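Local coordinates for conserved uncharacterized protein (predicted phosphoesterase COG0622) (Streptococcus pneumoniae, PDB 3CK2) that is predicted to be a metal-dependent phosphoesterase of the calcineurin-like superfamily and carries a two-manganese centre, its natural substrate being unknown, at residues G40-P46 with M61-Y67; R55-N60 with Q82-H86. One frame throughout, in Å; residues are numbered along the deposited sequence.

Contact 1. Residues G40-P46 with M61-Y67; sequences GDSELRP and MDFYAGY. With MN (manganese (II) ion), chain B.
With CG beside its backbone N (chi1 -70°), Asp62 brings its carboxylate up to the backbone of the 40-46 loop, and Tyr67, turned the same way (chi1 -71°), lays a face of its ring against Pro46. Asp62 OD1 takes the N-H of Glu43 at 2.9 Å, nearly along its own C-O axis, while Asp62 OD2 takes the N-H of Asp41 from above the carboxylate plane, also at 2.9 Å. OD2 has a further donor in Gly59 N, and one water links it to Ser42 OG. In turn, Asp41 OD1 accepts the backbone N of Met61 (a selenomethionine) at 2.8 Å on the syn side, tilted 25° from the carboxylate plane, and its OD2 binds manganese at 2.2 Å. These are metal-bearing loops of the calcineurin-like phosphoesterase fold, which follow strands 35-38 and 54-56; Asp41 serves both manganese ions, alongside Asp14, His16 and His115 at one and Asn60, His84 and His113 at the other. The Met61 N-H thus helps fix the rotation of the bridging carboxylate, while Asp62 holds the backbone of Asp41. Farther from the metals, Tyr67 OH donates to Leu44 O at 2.8 Å, from above the carbonyl plane. Pro46 CG sits over one face of the Tyr67 ring, 3.8 Å from its centroid, and Arg45 CG covers a face of Tyr64. A water joins Tyr64 OH to Glu43 O.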
ATOM      1  N   GLY A  40       3.549   0.763   6.613  1.00 22.01           N
ATOM      2  CA  GLY A  40       3.998   0.771   7.990  1.00 21.63           C
ATOM      3  C   GLY A  40       4.145  -0.580   8.659  1.00 21.87           C
ATOM      4  O   GLY A  40       3.907  -1.650   8.082  1.00 22.05           O
ATOM      5  N   ASP A  41       4.518  -0.494   9.928  1.00 22.59           N
ATOM      6  CA  ASP A  41       4.914  -1.636  10.756  1.00 21.98           C
ATOM      7  C   ASP A  41       6.095  -2.358  10.121  1.00 22.00           C
ATOM      8  O   ASP A  41       6.089  -3.569   9.970  1.00 23.46           O
ATOM      9  CB  ASP A  41       3.731  -2.560  10.963  1.00 21.71           C
ATOM     10  CG  ASP A  41       2.944  -2.250  12.184  1.00 19.48           C
ATOM     11  OD1 ASP A  41       3.191  -1.228  12.826  1.00 15.09           O
ATOM     12  OD2 ASP A  41       2.053  -3.087  12.493  1.00 20.59           O
ATOM     13  N   SER A  42       7.103  -1.596   9.721  1.00 21.83           N
ATOM     14  CA  SER A  42       8.358  -2.168   9.214  1.00 21.71           C
ATOM     15  C   SER A  42       9.294  -2.577  10.342  1.00 21.71           C
ATOM     16  O   SER A  42      10.077  -3.534  10.205  1.00 21.24           O
ATOM     17  CB  SER A  42       9.075  -1.183   8.267  1.00 21.85           C
ATOM     18  OG  SER A  42       9.398   0.020   8.890  1.00 20.67           O
ATOM     19  N   GLU A  43       9.216  -1.822  11.441  1.00 21.65           N
ATOM     20  CA  GLU A  43      10.092  -1.965  12.611  1.00 21.99           C
ATOM     21  C   GLU A  43      11.546  -1.574  12.306  1.00 22.03           C
ATOM     22  O   GLU A  43      12.450  -1.914  13.051  1.00 21.72           O
ATOM     23  CB  GLU A  43       9.989  -3.349  13.226  1.00 21.26           C
ATOM     24  CG  GLU A  43       8.562  -3.745  13.654  1.00 21.85           C
ATOM     25  CD  GLU A  43       8.548  -5.141  14.282  1.00 24.01           C
ATOM     26  OE1 GLU A  43       9.627  -5.607  14.693  1.00 28.27           O
ATOM     27  OE2 GLU A  43       7.486  -5.798  14.338  1.00 29.17           O
ATOM     28  N   LEU A  44      11.721  -0.807  11.221  1.00 22.54           N
ATOM     29  CA  LEU A  44      12.995  -0.267  10.779  1.00 22.37           C
ATOM     30  C   LEU A  44      13.084   1.198  11.190  1.00 22.27           C
ATOM     31  O   LEU A  44      12.076   1.827  11.525  1.00 21.63           O
ATOM     32  CB  LEU A  44      13.151  -0.407   9.239  1.00 21.99           C
ATOM     33  CG  LEU A  44      12.981  -1.793   8.608  1.00 22.95           C
ATOM     34  CD1 LEU A  44      13.247  -1.751   7.083  1.00 23.95           C
ATOM     35  CD2 LEU A  44      13.828  -2.885   9.308  1.00 21.31           C
ATOM     36  N   ARG A  45      14.308   1.710  11.164  1.00 23.58           N
ATOM     37  CA  ARG A  45      14.586   3.128  11.341  1.00 25.01           C
ATOM     38  C   ARG A  45      14.174   3.963  10.134  1.00 25.25           C
ATOM     39  O   ARG A  45      14.350   3.518   8.997  1.00 24.35           O
ATOM     40  CB  ARG A  45      16.054   3.317  11.607  1.00 25.60           C
ATOM     41  CG  ARG A  45      16.415   2.842  12.976  1.00 27.67           C
ATOM     42  CD  ARG A  45      17.862   2.494  13.089  1.00 30.43           C
ATOM     43  NE  ARG A  45      18.713   3.667  12.989  1.00 32.65           N
ATOM     44  CZ  ARG A  45      18.841   4.587  13.936  1.00 32.39           C
ATOM     45  NH1 ARG A  45      18.137   4.518  15.063  1.00 33.64           N
ATOM     46  NH2 ARG A  45      19.669   5.590  13.735  1.00 33.32           N
ATOM     47  N   PRO A  46      13.526   5.126  10.385  1.00 26.10           N
ATOM     48  CA  PRO A  46      13.129   6.080   9.325  1.00 26.05           C
ATOM     49  C   PRO A  46      14.291   6.623   8.506  1.00 25.22           C
ATOM     50  O   PRO A  46      14.107   6.961   7.366  1.00 25.07           O
ATOM     51  CB  PRO A  46      12.445   7.230  10.086  1.00 26.34           C
ATOM     52  CG  PRO A  46      12.095   6.681  11.410  1.00 27.55           C
ATOM     53  CD  PRO A  46      13.031   5.537  11.711  1.00 26.61           C
HETATM   54  N   MSE A  61       3.482  -0.329  15.467  1.00 17.43           N
HETATM   55  CA  MSE A  61       4.652  -1.101  15.900  1.00 17.62           C
HETATM   56  C   MSE A  61       5.956  -0.462  15.404  1.00 16.99           C
HETATM   57  O   MSE A  61       7.005  -1.077  15.478  1.00 17.68           O
HETATM   58  CB  MSE A  61       4.577  -2.581  15.416  1.00 17.31           C
HETATM   59  CG  MSE A  61       3.443  -3.392  16.012  1.00 18.15           C
HETATM   60 SE   MSE A  61       3.393  -3.337  17.966  0.70 19.25          SE
HETATM   61  CE  MSE A  61       1.916  -4.511  18.382  1.00 17.62           C
ATOM     62  N   ASP A  62       5.866   0.775  14.922  1.00 17.17           N
ATOM     63  CA  ASP A  62       7.002   1.618  14.598  1.00 17.17           C
ATOM     64  C   ASP A  62       7.177   2.609  15.737  1.00 16.53           C
ATOM     65  O   ASP A  62       6.301   3.453  15.963  1.00 18.05           O
ATOM     66  CB  ASP A  62       6.769   2.384  13.271  1.00 16.91           C
ATOM     67  CG  ASP A  62       6.804   1.479  12.056  1.00 16.96           C
ATOM     68  OD1 ASP A  62       7.605   0.540  12.071  1.00 15.51           O
ATOM     69  OD2 ASP A  62       6.064   1.722  11.078  1.00 15.57           O
ATOM     70  N   PHE A  63       8.278   2.497  16.471  1.00 15.80           N
ATOM     71  CA  PHE A  63       8.431   3.242  17.717  1.00 15.89           C
ATOM     72  C   PHE A  63       9.337   4.459  17.588  1.00 16.19           C
ATOM     73  O   PHE A  63       9.185   5.398  18.342  1.00 17.14           O
ATOM     74  CB  PHE A  63       8.867   2.321  18.850  1.00 16.00           C
ATOM     75  CG  PHE A  63       7.858   1.240  19.150  1.00 15.75           C
ATOM     76  CD1 PHE A  63       6.578   1.567  19.567  1.00 17.16           C
ATOM     77  CD2 PHE A  63       8.168  -0.090  18.993  1.00 15.85           C
ATOM     78  CE1 PHE A  63       5.637   0.571  19.839  1.00 16.80           C
ATOM     79  CE2 PHE A  63       7.213  -1.088  19.275  1.00 15.35           C
ATOM     80  CZ  PHE A  63       5.965  -0.752  19.679  1.00 14.50           C
ATOM     81  N   TYR A  64      10.221   4.438  16.589  1.00 16.38           N
ATOM     82  CA  TYR A  64      11.092   5.538  16.273  1.00 16.52           C
ATOM     83  C   TYR A  64      10.295   6.715  15.726  1.00 16.31           C
ATOM     84  O   TYR A  64       9.349   6.557  14.873  1.00 16.94           O
ATOM     85  CB  TYR A  64      12.135   5.171  15.202  1.00 16.89           C
ATOM     86  CG  TYR A  64      12.891   3.878  15.357  1.00 16.63           C
ATOM     87  CD1 TYR A  64      13.969   3.780  16.205  1.00 16.96           C
ATOM     88  CD2 TYR A  64      12.580   2.780  14.565  1.00 17.39           C
ATOM     89  CE1 TYR A  64      14.689   2.614  16.320  1.00 17.16           C
ATOM     90  CE2 TYR A  64      13.302   1.596  14.665  1.00 17.36           C
ATOM     91  CZ  TYR A  64      14.353   1.522  15.546  1.00 18.10           C
ATOM     92  OH  TYR A  64      15.076   0.348  15.647  1.00 18.83           O
ATOM     93  N   ALA A  65      10.715   7.893  16.188  1.00 15.22           N
ATOM     94  CA  ALA A  65      10.257   9.173  15.653  1.00 14.76           C
ATOM     95  C   ALA A  65      10.701   9.305  14.190  1.00 14.53           C
ATOM     96  O   ALA A  65      11.782   8.823  13.791  1.00 14.94           O
ATOM     97  CB  ALA A  65      10.817  10.341  16.512  1.00 13.52           C
ATOM     98  N   GLY A  66       9.859   9.951  13.387  1.00 14.24           N
ATOM     99  CA  GLY A  66      10.235  10.358  12.045  1.00 14.32           C
ATOM    100  C   GLY A  66       9.412   9.809  10.899  1.00 14.72           C
ATOM    101  O   GLY A  66       9.673  10.151   9.747  1.00 14.48           O
ATOM    102  N   TYR A  67       8.454   8.930  11.180  1.00 14.99           N
ATOM    103  CA  TYR A  67       7.544   8.491  10.146  1.00 15.40           C
ATOM    104  C   TYR A  67       6.307   9.368  10.211  1.00 15.77           C
ATOM    105  O   TYR A  67       5.806   9.638  11.311  1.00 16.29           O
ATOM    106  CB  TYR A  67       7.134   7.021  10.310  1.00 14.92           C
ATOM    107  CG  TYR A  67       8.200   5.995  10.009  1.00 14.18           C
ATOM    108  CD1 TYR A  67       8.686   5.817   8.724  1.00 15.10           C
ATOM    109  CD2 TYR A  67       8.664   5.132  11.020  1.00 15.92           C
ATOM    110  CE1 TYR A  67       9.658   4.834   8.445  1.00 15.21           C
ATOM    111  CE2 TYR A  67       9.610   4.151  10.767  1.00 15.69           C
ATOM    112  CZ  TYR A  67      10.111   3.999   9.472  1.00 15.11           C
ATOM    113  OH  TYR A  67      11.031   3.016   9.234  1.00 11.86           O
TER
HETATM  114 MN    MN B 201       1.392  -5.059  11.725  0.80 18.33          MN
HETATM  115  O   HOH W   1       7.389   1.751   8.829  1.00 20.93           O
HETATM  116  O   HOH W   2      13.480  -1.878  15.455  1.00 41.15           O
HETATM  117  O   HOH W   3       9.980   1.246  13.237  1.00 27.37           O
HETATM  118  O   HOH W   4       1.368  -5.893  13.768  1.00 18.54           O
HETATM  119  O   HOH W   5      -0.618  -4.459  12.390  1.00 20.43           O

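Contact 2. Residues R55-N60 with Q82-H86; sequences RVVKGN and QTHGH
Asn60 and His84 meet at a manganese ion: Asn60 OD1 and His84 NE2, both ligands, lie 3.4 Å apart, amide and imidazole planes inclined by 39°. Gly59 supplies the next layer, its CA placed over one face of the His84 ring, 3.5 Å from the centroid. Asn60 CB lies over a face of the His86 ring, while Lys58 O approaches that ring at its edge, 3.4 Å from His86 CE1. Asp41 and His113 complete the protein ligands of this metal, and His84 ND1 is hydrogen-bonded to Asn39 O, which helps fix the rotation of the imidazole. Both segments run off strand ends into metal-binding loops, strand 54-56 at the border of one sheet and strand 78-83 in the other, as in the calcineurin-like phosphoesterase sandwich. Between the loops a water accepts from His84 N and donates to Lys58 O, and a second joins His86 NE2 to Lys58 NZ, which also hydrogen-bonds Asp62 O. Deeper between the sheets, Val57 sets CG1 against Gln82 and CG2 against the Thr83-His84 peptide. Gln82, extended with CG opposite its backbone N (chi1 -172°), donates NE2 to Arg55 O at 2.9 Å, nearly straight, 176°; this nitrogen also hydrogen-bonds Asn39 OD1.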
ATOM      1  N   ARG A  55       7.703   5.583  -0.443  1.00 22.56           N
ATOM      2  CA  ARG A  55       6.843   6.406   0.410  1.00 22.37           C
ATOM      3  C   ARG A  55       6.333   5.594   1.579  1.00 21.94           C
ATOM      4  O   ARG A  55       5.573   4.654   1.378  1.00 22.28           O
ATOM      5  CB  ARG A  55       5.650   6.974  -0.367  1.00 22.49           C
ATOM      6  CG  ARG A  55       6.018   7.775  -1.590  1.00 24.11           C
ATOM      7  CD  ARG A  55       6.509   9.141  -1.190  1.00 27.10           C
ATOM      8  NE  ARG A  55       5.426  10.111  -1.035  1.00 28.37           N
ATOM      9  CZ  ARG A  55       5.579  11.335  -0.540  1.00 27.13           C
ATOM     10  NH1 ARG A  55       6.760  11.754  -0.111  1.00 27.13           N
ATOM     11  NH2 ARG A  55       4.531  12.141  -0.462  1.00 27.85           N
ATOM     12  N   VAL A  56       6.723   5.967   2.798  1.00 21.09           N
ATOM     13  CA  VAL A  56       6.448   5.128   4.007  1.00 20.86           C
ATOM     14  C   VAL A  56       5.748   5.915   5.117  1.00 20.33           C
ATOM     15  O   VAL A  56       6.049   7.077   5.384  1.00 19.72           O
ATOM     16  CB  VAL A  56       7.769   4.402   4.527  1.00 20.60           C
ATOM     17  CG1 VAL A  56       8.887   5.401   4.822  1.00 18.46           C
ATOM     18  CG2 VAL A  56       7.499   3.452   5.726  1.00 19.98           C
ATOM     19  N   VAL A  57       4.777   5.270   5.739  1.00 21.33           N
ATOM     20  CA  VAL A  57       4.006   5.888   6.860  1.00 20.88           C
ATOM     21  C   VAL A  57       4.229   5.090   8.168  1.00 21.73           C
ATOM     22  O   VAL A  57       4.787   3.980   8.160  1.00 22.14           O
ATOM     23  CB  VAL A  57       2.491   6.050   6.519  1.00 20.27           C
ATOM     24  CG1 VAL A  57       2.338   7.144   5.471  1.00 16.07           C
ATOM     25  CG2 VAL A  57       1.887   4.695   6.077  1.00 18.17           C
ATOM     26  N   LYS A  58       3.827   5.693   9.284  1.00 21.82           N
ATOM     27  CA  LYS A  58       4.025   5.091  10.580  1.00 21.28           C
ATOM     28  C   LYS A  58       2.951   4.062  10.955  1.00 20.75           C
ATOM     29  O   LYS A  58       1.765   4.370  10.927  1.00 19.44           O
ATOM     30  CB  LYS A  58       4.044   6.162  11.660  1.00 21.04           C
ATOM     31  CG  LYS A  58       4.511   5.647  13.055  1.00 21.62           C
ATOM     32  CD  LYS A  58       3.977   6.607  14.163  1.00 21.86           C
ATOM     33  CE  LYS A  58       4.420   6.186  15.594  1.00 23.12           C
ATOM     34  NZ  LYS A  58       3.948   4.859  15.987  1.00 23.01           N
ATOM     35  N   GLY A  59       3.409   2.877  11.372  1.00 19.88           N
ATOM     36  CA  GLY A  59       2.552   1.880  11.983  1.00 19.80           C
ATOM     37  C   GLY A  59       2.567   1.959  13.502  1.00 19.40           C
ATOM     38  O   GLY A  59       3.447   2.594  14.105  1.00 19.31           O
ATOM     39  N   ASN A  60       1.606   1.309  14.148  1.00 19.17           N
ATOM     40  CA  ASN A  60       1.626   1.281  15.622  1.00 18.76           C
ATOM     41  C   ASN A  60       2.846   0.554  16.239  1.00 18.07           C
ATOM     42  O   ASN A  60       3.187   0.810  17.395  1.00 18.90           O
ATOM     43  CB  ASN A  60       0.327   0.721  16.189  1.00 19.28           C
ATOM     44  CG  ASN A  60       0.054  -0.715  15.768  1.00 19.26           C
ATOM     45  OD1 ASN A  60       0.032  -1.008  14.580  1.00 22.27           O
ATOM     46  ND2 ASN A  60      -0.220  -1.600  16.744  1.00 15.35           N
ATOM     47  N   GLN A  82      -2.397   7.660   2.025  1.00 23.69           N
ATOM     48  CA  GLN A  82      -1.698   6.548   2.609  1.00 24.04           C
ATOM     49  C   GLN A  82      -1.633   6.720   4.117  1.00 23.93           C
ATOM     50  O   GLN A  82      -1.227   7.772   4.625  1.00 24.02           O
ATOM     51  CB  GLN A  82      -0.286   6.545   2.051  1.00 24.31           C
ATOM     52  CG  GLN A  82       0.538   5.372   2.394  1.00 24.71           C
ATOM     53  CD  GLN A  82       1.974   5.517   1.968  1.00 24.35           C
ATOM     54  OE1 GLN A  82       2.414   6.598   1.523  1.00 25.99           O
ATOM     55  NE2 GLN A  82       2.735   4.441   2.131  1.00 21.33           N
ATOM     56  N   THR A  83      -2.006   5.672   4.828  1.00 23.65           N
ATOM     57  CA  THR A  83      -1.943   5.665   6.290  1.00 23.68           C
ATOM     58  C   THR A  83      -1.825   4.225   6.727  1.00 23.24           C
ATOM     59  O   THR A  83      -2.119   3.325   5.943  1.00 23.50           O
ATOM     60  CB  THR A  83      -3.193   6.391   6.921  1.00 23.31           C
ATOM     61  OG1 THR A  83      -2.929   6.708   8.281  1.00 24.28           O
ATOM     62  CG2 THR A  83      -4.464   5.560   6.843  1.00 24.10           C
ATOM     63  N   HIS A  84      -1.369   3.978   7.955  1.00 23.71           N
ATOM     64  CA  HIS A  84      -1.360   2.598   8.463  1.00 23.08           C
ATOM     65  C   HIS A  84      -2.768   2.076   8.697  1.00 22.35           C
ATOM     66  O   HIS A  84      -3.142   1.049   8.165  1.00 22.95           O
ATOM     67  CB  HIS A  84      -0.507   2.467   9.711  1.00 23.19           C
ATOM     68  CG  HIS A  84      -0.249   1.052  10.132  1.00 23.35           C
ATOM     69  ND1 HIS A  84       0.479   0.168   9.360  1.00 24.33           N
ATOM     70  CD2 HIS A  84      -0.580   0.378  11.267  1.00 23.66           C
ATOM     71  CE1 HIS A  84       0.595  -0.985  10.006  1.00 24.10           C
ATOM     72  NE2 HIS A  84      -0.039  -0.888  11.162  1.00 25.18           N
ATOM     73  N   GLY A  85      -3.556   2.790   9.477  1.00 23.17           N
ATOM     74  CA  GLY A  85      -4.990   2.455   9.683  1.00 23.23           C
ATOM     75  C   GLY A  85      -5.430   2.469  11.133  1.00 23.14           C
ATOM     76  O   GLY A  85      -6.580   2.699  11.413  1.00 23.19           O
ATOM     77  N   HIS A  86      -4.489   2.262  12.046  1.00 23.21           N
ATOM     78  CA  HIS A  86      -4.766   2.214  13.475  1.00 23.84           C
ATOM     79  C   HIS A  86      -5.332   3.509  14.045  1.00 24.75           C
ATOM     80  O   HIS A  86      -6.134   3.484  15.009  1.00 25.96           O
ATOM     81  CB  HIS A  86      -3.497   1.788  14.261  1.00 23.87           C
ATOM     82  CG  HIS A  86      -2.353   2.749  14.177  1.00 22.51           C
ATOM     83  ND1 HIS A  86      -1.702   3.017  12.997  1.00 24.35           N
ATOM     84  CD2 HIS A  86      -1.688   3.442  15.136  1.00 23.98           C
ATOM     85  CE1 HIS A  86      -0.719   3.874  13.221  1.00 22.78           C
ATOM     86  NE2 HIS A  86      -0.675   4.135  14.513  1.00 22.46           N
TER
HETATM   87  O   HOH W   6      -0.219   5.747   9.983  1.00 26.87           O
HETATM   88  O   HOH W   7       1.200   5.639  15.975  1.00 27.32           O

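Segments 55-60 and 61-67 are consecutive, so contacts 1 and 2 share the loop after strand 54-56 and meet at the metal centre, where Asp41 OD2 comes within 3.3 Å of His84 NE2. Contact 2 lies nearer the middle of the chain, about 9 Å from its centre, and joins the two sheets through valine packing, one side-chain amide hydrogen bond (Gln82 to Arg55 O) and imidazole faces. Contact 1, about 16 Å out, joins two loops, with carboxylates gripping backbone N-H groups at the metal end, and a buried tyrosine against proline and an exposed one against arginine farther out. Tyr67 of contact 1 also packs its CB against Lys58 of contact 2.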